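Local coordinates for Alpha/beta hydrolase fold-3 domain protein (Sulfolobus islandicus, PDB 5LK6) that probably hydrolyses carboxylic ester bonds as a thermostable lipase-like carboxylesterase of the alpha/beta hydrolase fold, at residues Ala60-Pro65 with Asn102-Ser107; Gly81-Asp86 with Glu204-Gln209; Arg95-Ala100 with Asp288-Ile293. All blocks are in the same frame, centred on the assembly; numbering follows the deposited sequence.

Interaction 1: residues Ala60-Pro65 with Asn102-Ser107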
ATOM      1  N   ALA A  60      21.129   1.522  20.709  1.00 32.20           N
ATOM      2  CA  ALA A  60      19.900   1.831  20.046  1.00 31.31           C
ATOM      3  C   ALA A  60      19.854   3.316  19.914  1.00 32.24           C
ATOM      4  O   ALA A  60      20.457   4.022  20.689  1.00 31.22           O
ATOM      5  CB  ALA A  60      18.748   1.364  20.873  1.00 32.70           C
ATOM      6  N   ARG A  61      19.161   3.796  18.901  1.00 33.23           N
ATOM      7  CA  ARG A  61      18.895   5.215  18.777  1.00 31.96           C
ATOM      8  C   ARG A  61      17.373   5.440  18.873  1.00 31.32           C
ATOM      9  O   ARG A  61      16.597   4.780  18.197  1.00 28.92           O
ATOM     10  CB  ARG A  61      19.469   5.749  17.489  1.00 30.79           C
ATOM     11  CG  ARG A  61      19.030   7.172  17.189  1.00 30.05           C
ATOM     12  CD  ARG A  61      19.866   7.753  16.079  1.00 30.25           C
ATOM     13  NE  ARG A  61      21.261   7.810  16.479  1.00 29.87           N
ATOM     14  CZ  ARG A  61      22.267   8.154  15.682  1.00 32.06           C
ATOM     15  NH1 ARG A  61      22.077   8.475  14.369  1.00 32.49           N
ATOM     16  NH2 ARG A  61      23.496   8.155  16.200  1.00 30.56           N
ATOM     17  N   VAL A  62      16.983   6.375  19.741  1.00 32.12           N
ATOM     18  CA  VAL A  62      15.583   6.692  20.029  1.00 31.14           C
ATOM     19  C   VAL A  62      15.185   7.984  19.335  1.00 29.14           C
ATOM     20  O   VAL A  62      15.821   9.015  19.493  1.00 30.55           O
ATOM     21  CB  VAL A  62      15.344   6.809  21.517  1.00 30.66           C
ATOM     22  CG1 VAL A  62      13.857   6.810  21.810  1.00 30.87           C
ATOM     23  CG2 VAL A  62      16.040   5.657  22.248  1.00 31.81           C
ATOM     24  N   TYR A  63      14.165   7.886  18.502  1.00 30.86           N
ATOM     25  CA  TYR A  63      13.598   9.051  17.822  1.00 32.18           C
ATOM     26  C   TYR A  63      12.202   9.305  18.412  1.00 33.64           C
ATOM     27  O   TYR A  63      11.343   8.377  18.484  1.00 31.19           O
ATOM     28  CB  TYR A  63      13.460   8.773  16.332  1.00 29.91           C
ATOM     29  CG  TYR A  63      14.701   8.327  15.625  1.00 26.86           C
ATOM     30  CD1 TYR A  63      15.130   6.989  15.668  1.00 28.64           C
ATOM     31  CD2 TYR A  63      15.410   9.203  14.862  1.00 26.06           C
ATOM     32  CE1 TYR A  63      16.259   6.565  14.957  1.00 27.69           C
ATOM     33  CE2 TYR A  63      16.546   8.812  14.182  1.00 29.24           C
ATOM     34  CZ  TYR A  63      16.970   7.492  14.217  1.00 28.75           C
ATOM     35  OH  TYR A  63      18.102   7.156  13.492  1.00 31.19           O
ATOM     36  N   LEU A  64      11.982  10.538  18.866  1.00 36.29           N
ATOM     37  CA  LEU A  64      10.621  10.947  19.270  1.00 36.56           C
ATOM     38  C   LEU A  64      10.075  11.800  18.159  1.00 33.18           C
ATOM     39  O   LEU A  64      10.835  12.455  17.445  1.00 33.42           O
ATOM     40  CB  LEU A  64      10.602  11.734  20.564  1.00 37.41           C
ATOM     41  CG  LEU A  64      11.239  11.198  21.853  1.00 41.62           C
ATOM     42  CD1 LEU A  64      11.141  12.338  22.860  1.00 41.70           C
ATOM     43  CD2 LEU A  64      10.622   9.920  22.440  1.00 42.01           C
ATOM     44  N   PRO A  65       8.762  11.783  17.981  1.00 32.11           N
ATOM     45  CA  PRO A  65       8.156  12.722  17.046  1.00 36.00           C
ATOM     46  C   PRO A  65       7.922  14.102  17.689  1.00 39.94           C
ATOM     47  O   PRO A  65       8.132  14.300  18.912  1.00 37.27           O
ATOM     48  CB  PRO A  65       6.839  12.061  16.710  1.00 36.13           C
ATOM     49  CG  PRO A  65       6.494  11.296  17.964  1.00 35.35           C
ATOM     50  CD  PRO A  65       7.771  10.941  18.656  1.00 32.79           C
ATOM     51  N   ASN A 102       4.062   9.162  13.929  1.00 29.93           N
ATOM     52  CA  ASN A 102       3.917   9.947  15.177  1.00 32.66           C
ATOM     53  C   ASN A 102       4.112   9.035  16.423  1.00 32.02           C
ATOM     54  O   ASN A 102       3.361   9.054  17.410  1.00 30.65           O
ATOM     55  CB  ASN A 102       2.579  10.728  15.192  1.00 34.42           C
ATOM     56  CG  ASN A 102       2.581  11.962  14.259  1.00 38.51           C
ATOM     57  OD1 ASN A 102       3.610  12.611  13.953  1.00 41.55           O
ATOM     58  ND2 ASN A 102       1.410  12.279  13.795  1.00 40.93           N
ATOM     59  N   CYS A 103       5.154   8.225  16.343  1.00 30.36           N
ATOM     60  CA  CYS A 103       5.439   7.251  17.360  1.00 31.70           C
ATOM     61  C   CYS A 103       6.933   7.278  17.671  1.00 29.53           C
ATOM     62  O   CYS A 103       7.735   7.930  16.963  1.00 25.89           O
ATOM     63  CB  CYS A 103       4.902   5.863  16.944  1.00 32.10           C
ATOM     64  SG  CYS A 103       5.901   4.982  15.731  1.00 35.92           S
ATOM     65  N   VAL A 104       7.297   6.607  18.762  1.00 28.68           N
ATOM     66  CA  VAL A 104       8.688   6.546  19.138  1.00 28.43           C
ATOM     67  C   VAL A 104       9.295   5.420  18.336  1.00 27.25           C
ATOM     68  O   VAL A 104       8.777   4.297  18.348  1.00 28.58           O
ATOM     69  CB  VAL A 104       8.867   6.240  20.627  1.00 27.86           C
ATOM     70  CG1 VAL A 104      10.363   6.042  20.961  1.00 27.46           C
ATOM     71  CG2 VAL A 104       8.267   7.343  21.450  1.00 25.77           C
ATOM     72  N   VAL A 105      10.376   5.717  17.632  1.00 26.98           N
ATOM     73  CA  VAL A 105      11.150   4.666  16.956  1.00 27.96           C
ATOM     74  C   VAL A 105      12.455   4.392  17.734  1.00 27.22           C
ATOM     75  O   VAL A 105      13.206   5.325  18.037  1.00 26.82           O
ATOM     76  CB  VAL A 105      11.439   5.026  15.478  1.00 27.88           C
ATOM     77  CG1 VAL A 105      12.316   3.955  14.825  1.00 27.14           C
ATOM     78  CG2 VAL A 105      10.110   5.139  14.718  1.00 29.51           C
ATOM     79  N   VAL A 106      12.684   3.122  18.051  1.00 25.27           N
ATOM     80  CA  VAL A 106      13.925   2.633  18.629  1.00 25.96           C
ATOM     81  C   VAL A 106      14.640   1.721  17.579  1.00 25.05           C
ATOM     82  O   VAL A 106      14.315   0.539  17.430  1.00 25.06           O
ATOM     83  CB  VAL A 106      13.600   1.846  19.914  1.00 26.05           C
ATOM     84  CG1 VAL A 106      14.859   1.355  20.635  1.00 26.55           C
ATOM     85  CG2 VAL A 106      12.810   2.707  20.836  1.00 27.23           C
ATOM     86  N   SER A 107      15.592   2.305  16.859  1.00 24.14           N
ATOM     87  CA  SER A 107      16.462   1.639  15.889  1.00 23.73           C
ATOM     88  C   SER A 107      17.586   0.874  16.632  1.00 23.77           C
ATOM     89  O   SER A 107      18.447   1.484  17.276  1.00 21.78           O
ATOM     90  CB  SER A 107      17.037   2.718  14.978  1.00 24.40           C
ATOM     91  OG  SER A 107      17.850   2.178  13.988  1.00 28.43           O
TER
HETATM   92  O   HOH W   1      18.667   4.219  12.523  1.00 22.39           O
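Arg61 and Tyr63 pair with Ser107 and Val105 as antiparallel hydrogen-bonded pairs, on strands at 166° to each other, with Val62 opposite Val106 as the non-hydrogen-bonded pair between them. Tyr63 N to Val105 O is the straightest backbone bond, 2.8 Å with 175° at the hydrogen. One face of the ladder is aliphatic: Val62 CG1 meets Val104 CG1 at 3.7 Å, and beyond it Leu64 CD2 lies beside Val104 CG2. In the central sheet of the alpha/beta hydrolase fold, strand 57-63 sits second from one margin, antiparallel to both neighbours. Tyr63, Val105 and Ser107 are on the other face, where the first two pack against helix 91-101. Tyr63 CG lies anti to its carbonyl carbon (chi1 -54°), which turns the ring edge to strand 104-108: CD1 is 3.5 Å from Val105 O and CE1 3.9 Å from Ser107 CB. Tyr63 OH bonds Asp91 and also accepts a hydrogen bond from a water at 3.1 Å, which donates a second to Ser107 OG at 2.6 Å. A phenylalanine at Tyr63 could still pack, but Asp91 would probably lose a hydroxyl partner and the water one of these two acceptors. At the loop end, Pro65 CG rests on Asn102 C, beside disulfide-bonded Cys103.

Interaction 2: residues Gly81-Asp86 with Glu204-Gln209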
ATOM      1  N   GLY A  81      21.509  -7.885   5.213  1.00 21.75           N
ATOM      2  CA  GLY A  81      21.962  -9.265   5.165  1.00 20.12           C
ATOM      3  C   GLY A  81      22.644  -9.799   6.403  1.00 20.12           C
ATOM      4  O   GLY A  81      23.439 -10.777   6.344  1.00 20.28           O
ATOM      5  N   PHE A  82      22.352  -9.161   7.532  1.00 19.68           N
ATOM      6  CA  PHE A  82      22.985  -9.464   8.826  1.00 19.65           C
ATOM      7  C   PHE A  82      24.470  -9.077   8.874  1.00 19.22           C
ATOM      8  O   PHE A  82      25.180  -9.514   9.780  1.00 21.17           O
ATOM      9  CB  PHE A  82      22.861 -10.980   9.179  1.00 20.33           C
ATOM     10  CG  PHE A  82      21.460 -11.529   9.103  1.00 21.15           C
ATOM     11  CD1 PHE A  82      20.561 -11.347  10.172  1.00 21.49           C
ATOM     12  CD2 PHE A  82      21.036 -12.254   7.975  1.00 22.42           C
ATOM     13  CE1 PHE A  82      19.272 -11.866  10.126  1.00 22.39           C
ATOM     14  CE2 PHE A  82      19.761 -12.784   7.918  1.00 22.68           C
ATOM     15  CZ  PHE A  82      18.870 -12.577   8.996  1.00 24.23           C
ATOM     16  N   VAL A  83      24.931  -8.335   7.884  1.00 17.05           N
ATOM     17  CA  VAL A  83      26.300  -8.007   7.726  1.00 17.37           C
ATOM     18  C   VAL A  83      26.524  -6.480   7.528  1.00 18.77           C
ATOM     19  O   VAL A  83      27.503  -5.952   8.019  1.00 22.09           O
ATOM     20  CB  VAL A  83      26.913  -8.760   6.530  1.00 16.67           C
ATOM     21  CG1 VAL A  83      28.324  -8.301   6.265  1.00 15.72           C
ATOM     22  CG2 VAL A  83      26.911 -10.255   6.779  1.00 17.27           C
ATOM     23  N   ILE A  84      25.678  -5.787   6.780  1.00 18.98           N
ATOM     24  CA  ILE A  84      25.845  -4.341   6.524  1.00 18.18           C
ATOM     25  C   ILE A  84      24.660  -3.606   7.152  1.00 18.38           C
ATOM     26  O   ILE A  84      23.826  -4.215   7.861  1.00 16.21           O
ATOM     27  CB  ILE A  84      26.039  -4.021   5.034  1.00 17.10           C
ATOM     28  CG1 ILE A  84      24.748  -4.144   4.231  1.00 16.98           C
ATOM     29  CG2 ILE A  84      27.130  -4.917   4.482  1.00 17.56           C
ATOM     30  CD1 ILE A  84      24.958  -3.972   2.732  1.00 17.69           C
ATOM     31  N   GLY A  85      24.654  -2.301   6.957  1.00 18.62           N
ATOM     32  CA  GLY A  85      23.698  -1.468   7.615  1.00 21.05           C
ATOM     33  C   GLY A  85      24.046  -1.268   9.075  1.00 22.51           C
ATOM     34  O   GLY A  85      24.909  -1.957   9.641  1.00 22.24           O
ATOM     35  N   ASP A  86      23.344  -0.313   9.669  1.00 24.98           N
ATOM     36  CA  ASP A  86      23.542   0.134  11.068  1.00 25.76           C
ATOM     37  C   ASP A  86      22.652   1.340  11.335  1.00 25.59           C
ATOM     38  O   ASP A  86      22.044   1.886  10.433  1.00 25.74           O
ATOM     39  CB  ASP A  86      25.017   0.445  11.429  1.00 24.66           C
ATOM     40  CG  ASP A  86      25.691   1.459  10.518  1.00 25.80           C
ATOM     41  OD1 ASP A  86      25.039   2.237   9.772  1.00 23.19           O
ATOM     42  OD2 ASP A  86      26.945   1.474  10.593  1.00 29.53           O
ATOM     43  N   GLU A 204      23.330 -15.744  -0.973  1.00 23.62           N
ATOM     44  CA  GLU A 204      24.277 -16.805  -0.617  1.00 24.22           C
ATOM     45  C   GLU A 204      25.462 -16.270   0.184  1.00 22.71           C
ATOM     46  O   GLU A 204      25.817 -16.820   1.233  1.00 21.64           O
ATOM     47  CB  GLU A 204      24.715 -17.602  -1.855  1.00 28.94           C
ATOM     48  CG  GLU A 204      23.621 -18.590  -2.284  1.00 35.35           C
ATOM     49  CD  GLU A 204      23.724 -19.189  -3.702  1.00 41.17           C
ATOM     50  OE1 GLU A 204      24.634 -18.818  -4.501  1.00 43.66           O
ATOM     51  OE2 GLU A 204      22.824 -20.021  -4.025  1.00 46.26           O
ATOM     52  N   TRP A 205      26.024 -15.151  -0.262  1.00 22.42           N
ATOM     53  CA  TRP A 205      27.131 -14.505   0.436  1.00 21.36           C
ATOM     54  C   TRP A 205      26.805 -14.079   1.878  1.00 19.48           C
ATOM     55  O   TRP A 205      27.516 -14.432   2.809  1.00 17.35           O
ATOM     56  CB  TRP A 205      27.617 -13.316  -0.351  1.00 22.46           C
ATOM     57  CG  TRP A 205      28.902 -12.779   0.251  1.00 25.05           C
ATOM     58  CD1 TRP A 205      30.189 -13.193  -0.021  1.00 25.05           C
ATOM     59  CD2 TRP A 205      29.009 -11.761   1.240  1.00 24.17           C
ATOM     60  NE1 TRP A 205      31.078 -12.482   0.752  1.00 25.77           N
ATOM     61  CE2 TRP A 205      30.370 -11.587   1.520  1.00 26.17           C
ATOM     62  CE3 TRP A 205      28.088 -10.964   1.892  1.00 24.57           C
ATOM     63  CZ2 TRP A 205      30.819 -10.650   2.434  1.00 26.73           C
ATOM     64  CZ3 TRP A 205      28.542 -10.019   2.782  1.00 25.47           C
ATOM     65  CH2 TRP A 205      29.891  -9.881   3.059  1.00 25.52           C
ATOM     66  N   PHE A 206      25.681 -13.411   2.057  1.00 18.24           N
ATOM     67  CA  PHE A 206      25.219 -13.115   3.396  1.00 18.40           C
ATOM     68  C   PHE A 206      25.094 -14.351   4.279  1.00 17.95           C
ATOM     69  O   PHE A 206      25.466 -14.331   5.423  1.00 16.56           O
ATOM     70  CB  PHE A 206      23.879 -12.383   3.372  1.00 18.72           C
ATOM     71  CG  PHE A 206      23.961 -10.972   2.861  1.00 19.73           C
ATOM     72  CD1 PHE A 206      24.854 -10.079   3.398  1.00 19.63           C
ATOM     73  CD2 PHE A 206      23.090 -10.523   1.846  1.00 21.39           C
ATOM     74  CE1 PHE A 206      24.928  -8.763   2.905  1.00 22.80           C
ATOM     75  CE2 PHE A 206      23.151  -9.214   1.361  1.00 22.36           C
ATOM     76  CZ  PHE A 206      24.089  -8.324   1.878  1.00 22.57           C
ATOM     77  N   GLY A 207      24.561 -15.441   3.771  1.00 18.57           N
ATOM     78  CA  GLY A 207      24.426 -16.601   4.619  1.00 19.05           C
ATOM     79  C   GLY A 207      25.772 -17.196   4.952  1.00 20.30           C
ATOM     80  O   GLY A 207      25.956 -17.720   6.027  1.00 20.76           O
ATOM     81  N   SER A 208      26.733 -17.076   4.028  1.00 22.18           N
ATOM     82  CA  SER A 208      28.089 -17.596   4.254  1.00 21.22           C
ATOM     83  C   SER A 208      28.695 -16.861   5.437  1.00 20.70           C
ATOM     84  O   SER A 208      29.499 -17.424   6.126  1.00 21.05           O
ATOM     85  CB  SER A 208      28.973 -17.515   2.969  1.00 20.93           C
ATOM     86  OG  SER A 208      29.643 -16.228   2.750  1.00 22.07           O
ATOM     87  N   GLN A 209      28.313 -15.600   5.662  1.00 19.97           N
ATOM     88  CA  GLN A 209      28.874 -14.824   6.746  1.00 19.33           C
ATOM     89  C   GLN A 209      28.131 -15.012   8.093  1.00 18.44           C
ATOM     90  O   GLN A 209      28.773 -15.002   9.161  1.00 16.87           O
ATOM     91  CB  GLN A 209      28.957 -13.365   6.391  1.00 20.37           C
ATOM     92  CG  GLN A 209      29.734 -12.968   5.141  1.00 23.20           C
ATOM     93  CD  GLN A 209      31.202 -13.372   5.137  1.00 25.89           C
ATOM     94  OE1 GLN A 209      31.560 -14.318   4.420  1.00 32.02           O
ATOM     95  NE2 GLN A 209      32.072 -12.650   5.890  1.00 27.09           N
TER
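Phe206 lays its ring flat on Gly81, the last glycine of an HGGG sequence, the signature of the hormone-sensitive-lipase branch of the alpha/beta hydrolases, where this loop helps form the oxyanion hole; a like role is probable here. Helix 200-210, which carries Phe206, is inserted between two sheet strands and touches Ile19 near the N terminus, consistent with a place in the cap. At the root of the side chain, Phe206 CB sits 3.4 Å from Gly81 O. A chi1 of -70° sets CG anti to the carbonyl carbon and swings the ring over the glycine. CG and CD1 run past both CA and O of Gly81, with CD1 3.3 Å from that oxygen. CD2 meets Gly81 CA at 3.7 Å, and CE2 and the tip CZ meet it too. Gly81 CA stands over the ring centre as a CH-pi contact, 3.5 Å from the centroid and 13° off the normal; a side chain on Gly81 would point into the ring. CE1 lies under Gly81 CA too and also reaches Val83 CB, at 4.1 Å, while Val83 CG2 lies at the ring edge. The methyls of Val83 part company: CG1 touches CZ3 and CH2 of Trp205, each at 3.9 Å, and CG2 meets Gln209 CB at 3.7 Å. Gln209 bends at chi2, and its CG lies over the rim of one face of the Trp205 indole.

Interaction 3: residues Arg95-Ala100 with Asp288-Ile293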
ATOM      1  N   ARG A  95      13.980   8.192  10.685  1.00 25.62           N
ATOM      2  CA  ARG A  95      13.397   9.532  10.856  1.00 27.38           C
ATOM      3  C   ARG A  95      12.105   9.665  10.119  1.00 27.22           C
ATOM      4  O   ARG A  95      11.166  10.170  10.668  1.00 28.07           O
ATOM      5  CB  ARG A  95      14.349  10.635  10.371  1.00 28.09           C
ATOM      6  CG  ARG A  95      15.449  10.972  11.368  1.00 29.38           C
ATOM      7  CD  ARG A  95      16.502  11.844  10.694  1.00 31.11           C
ATOM      8  NE  ARG A  95      17.479  12.262  11.699  1.00 32.53           N
ATOM      9  CZ  ARG A  95      17.302  13.238  12.593  1.00 29.98           C
ATOM     10  NH1 ARG A  95      16.203  13.987  12.628  1.00 27.59           N
ATOM     11  NH2 ARG A  95      18.257  13.456  13.470  1.00 29.64           N
ATOM     12  N   ALA A  96      12.082   9.201   8.869  1.00 28.53           N
ATOM     13  CA  ALA A  96      10.914   9.284   8.004  1.00 26.92           C
ATOM     14  C   ALA A  96       9.774   8.428   8.511  1.00 27.23           C
ATOM     15  O   ALA A  96       8.621   8.832   8.443  1.00 24.45           O
ATOM     16  CB  ALA A  96      11.263   8.904   6.581  1.00 27.49           C
ATOM     17  N   ILE A  97      10.082   7.249   9.031  1.00 26.77           N
ATOM     18  CA  ILE A  97       9.024   6.463   9.675  1.00 27.16           C
ATOM     19  C   ILE A  97       8.456   7.192  10.904  1.00 27.94           C
ATOM     20  O   ILE A  97       7.242   7.259  11.084  1.00 26.11           O
ATOM     21  CB  ILE A  97       9.555   5.082  10.031  1.00 24.54           C
ATOM     22  CG1 ILE A  97       9.776   4.344   8.723  1.00 23.75           C
ATOM     23  CG2 ILE A  97       8.619   4.344  10.962  1.00 22.72           C
ATOM     24  CD1 ILE A  97      10.571   3.091   8.900  1.00 26.17           C
ATOM     25  N   THR A  98       9.358   7.763  11.706  1.00 31.03           N
ATOM     26  CA  THR A  98       9.013   8.471  12.932  1.00 32.82           C
ATOM     27  C   THR A  98       7.996   9.561  12.654  1.00 31.85           C
ATOM     28  O   THR A  98       6.924   9.570  13.236  1.00 32.39           O
ATOM     29  CB  THR A  98      10.262   9.052  13.637  1.00 35.25           C
ATOM     30  OG1 THR A  98      11.186   7.996  13.872  1.00 36.53           O
ATOM     31  CG2 THR A  98       9.909   9.640  15.028  1.00 38.40           C
ATOM     32  N   ASN A  99       8.345  10.449  11.746  1.00 31.11           N
ATOM     33  CA  ASN A  99       7.480  11.536  11.345  1.00 32.01           C
ATOM     34  C   ASN A  99       6.176  11.039  10.674  1.00 29.18           C
ATOM     35  O   ASN A  99       5.155  11.644  10.881  1.00 33.84           O
ATOM     36  CB  ASN A  99       8.282  12.547  10.512  1.00 36.48           C
ATOM     37  CG  ASN A  99       7.411  13.397   9.639  1.00 43.76           C
ATOM     38  OD1 ASN A  99       6.926  12.965   8.593  1.00 44.03           O
ATOM     39  ND2 ASN A  99       7.201  14.608  10.058  1.00 48.12           N
ATOM     40  N   ALA A 100       6.191   9.913   9.969  1.00 26.22           N
ATOM     41  CA  ALA A 100       4.959   9.275   9.459  1.00 26.31           C
ATOM     42  C   ALA A 100       4.092   8.525  10.476  1.00 28.06           C
ATOM     43  O   ALA A 100       2.887   8.431  10.261  1.00 30.13           O
ATOM     44  CB  ALA A 100       5.259   8.330   8.290  1.00 24.49           C
ATOM     45  N   ASP A 288       5.758   6.293  -0.573  1.00 23.47           N
ATOM     46  CA  ASP A 288       4.394   5.750  -0.421  1.00 23.00           C
ATOM     47  C   ASP A 288       4.361   4.582   0.536  1.00 20.92           C
ATOM     48  O   ASP A 288       3.464   4.501   1.334  1.00 20.17           O
ATOM     49  CB  ASP A 288       3.757   5.443  -1.777  1.00 22.33           C
ATOM     50  CG  ASP A 288       3.614   6.697  -2.645  1.00 22.95           C
ATOM     51  OD1 ASP A 288       3.527   7.828  -2.106  1.00 20.42           O
ATOM     52  OD2 ASP A 288       3.573   6.544  -3.887  1.00 27.10           O
ATOM     53  N   ALA A 289       5.368   3.730   0.505  1.00 20.79           N
ATOM     54  CA  ALA A 289       5.497   2.649   1.477  1.00 20.15           C
ATOM     55  C   ALA A 289       5.698   3.173   2.879  1.00 19.34           C
ATOM     56  O   ALA A 289       5.194   2.609   3.839  1.00 17.43           O
ATOM     57  CB  ALA A 289       6.670   1.762   1.116  1.00 21.36           C
ATOM     58  N   ILE A 290       6.481   4.235   3.004  1.00 20.46           N
ATOM     59  CA  ILE A 290       6.679   4.869   4.319  1.00 20.32           C
ATOM     60  C   ILE A 290       5.352   5.428   4.857  1.00 20.14           C
ATOM     61  O   ILE A 290       5.001   5.194   6.008  1.00 20.19           O
ATOM     62  CB  ILE A 290       7.773   5.945   4.283  1.00 19.54           C
ATOM     63  CG1 ILE A 290       9.121   5.258   4.106  1.00 19.87           C
ATOM     64  CG2 ILE A 290       7.789   6.741   5.588  1.00 19.47           C
ATOM     65  CD1 ILE A 290      10.225   6.146   3.534  1.00 20.14           C
ATOM     66  N   SER A 291       4.629   6.130   3.998  1.00 19.91           N
ATOM     67  CA  SER A 291       3.290   6.550   4.288  1.00 20.76           C
ATOM     68  C   SER A 291       2.380   5.404   4.718  1.00 21.27           C
ATOM     69  O   SER A 291       1.675   5.525   5.717  1.00 21.36           O
ATOM     70  CB  SER A 291       2.687   7.208   3.062  1.00 22.17           C
ATOM     71  OG  SER A 291       3.209   8.487   2.841  1.00 22.71           O
ATOM     72  N   LEU A 292       2.396   4.278   3.998  1.00 22.94           N
ATOM     73  CA  LEU A 292       1.569   3.103   4.409  1.00 22.96           C
ATOM     74  C   LEU A 292       1.881   2.654   5.831  1.00 21.55           C
ATOM     75  O   LEU A 292       0.989   2.488   6.641  1.00 21.71           O
ATOM     76  CB  LEU A 292       1.724   1.933   3.440  1.00 23.86           C
ATOM     77  CG  LEU A 292       0.876   0.674   3.678  1.00 24.53           C
ATOM     78  CD1 LEU A 292      -0.588   1.018   3.620  1.00 23.85           C
ATOM     79  CD2 LEU A 292       1.204  -0.302   2.587  1.00 25.11           C
ATOM     80  N   ILE A 293       3.165   2.552   6.105  1.00 20.43           N
ATOM     81  CA  ILE A 293       3.666   2.110   7.370  1.00 22.31           C
ATOM     82  C   ILE A 293       3.214   3.061   8.477  1.00 22.27           C
ATOM     83  O   ILE A 293       2.686   2.638   9.525  1.00 20.72           O
ATOM     84  CB  ILE A 293       5.212   1.960   7.321  1.00 23.12           C
ATOM     85  CG1 ILE A 293       5.569   0.761   6.437  1.00 24.18           C
ATOM     86  CG2 ILE A 293       5.798   1.741   8.718  1.00 23.21           C
ATOM     87  CD1 ILE A 293       7.022   0.714   6.014  1.00 24.94           C
TER
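Ile290 puts its branch methyl CG2 against helix 91-101, touching Ala96, Ile97 and Ala100 together. In the alpha/beta hydrolase fold the helix leading into the fourth strand and the C-terminal helix, here 91-101 and 285-302, cover the same face of the sheet, and this is where they meet. The short segments cross at -47° with their axes 8.8 Å apart, a geometry consistent with ridges-into-grooves packing. The small side chains of Ala96 and Ala100, one turn apart, probably help the helices come this close. Ile290 has CG1 anti to its carbonyl carbon (chi1 -70°), which leaves CG2 anti to the backbone N and directed at the other helix. There CG2 stands 3.6 Å from Ala96 O, 4.2 Å from Ala96 CB and 4.0 Å from Ala100 CB. The extended CG1 arm runs alongside, so that CD1 also ends near Ala96 CB; Phe280 packs on Ile290 as well. Ile97 and Ile293 share nearly the same conformation, and one turn further along they meet loosely, CG2 to CG2 at 4.4 Å. Both dip toward the sheet: Ile97 packs on Val105, Ile293 on Ile174 and Ile176. Another side of helix 285-302 serves the dimer, where Asp288 makes a salt bridge to Arg299 of the second subunit and Leu292 packs on Asp288 of that subunit. No hydrogen bond joins the two segments, though Ala100 O is bonded by Arg298 NE a little further down the second helix. Ala100 CB, besides meeting the isoleucine methyl, lies 3.9 Å from Ile290 O.

Interactions 1 and 3 are neighbours, centres about 12 Å apart, because helix 91-101 is followed, after a short turn, by strand 104-108. They touch through Thr98, which packs on Val105 and Tyr63, and helices 91-101 and 285-302 lie side by side on one face of the sheet. Interaction 2 stands about 25 Å from the centre of either, and on the opposite side of the chain's centre from interaction 3. Along the chain the first segments come in the order 60-65, 81-86, 95-100, and the second ones follow as 102-107, 204-209, 288-293, so every pair of contacts interleaves. Interactions 1 and 3 thus belong to the sheet and its helical cover, whereas interaction 2 joins the probable oxyanion loop to the likely cap.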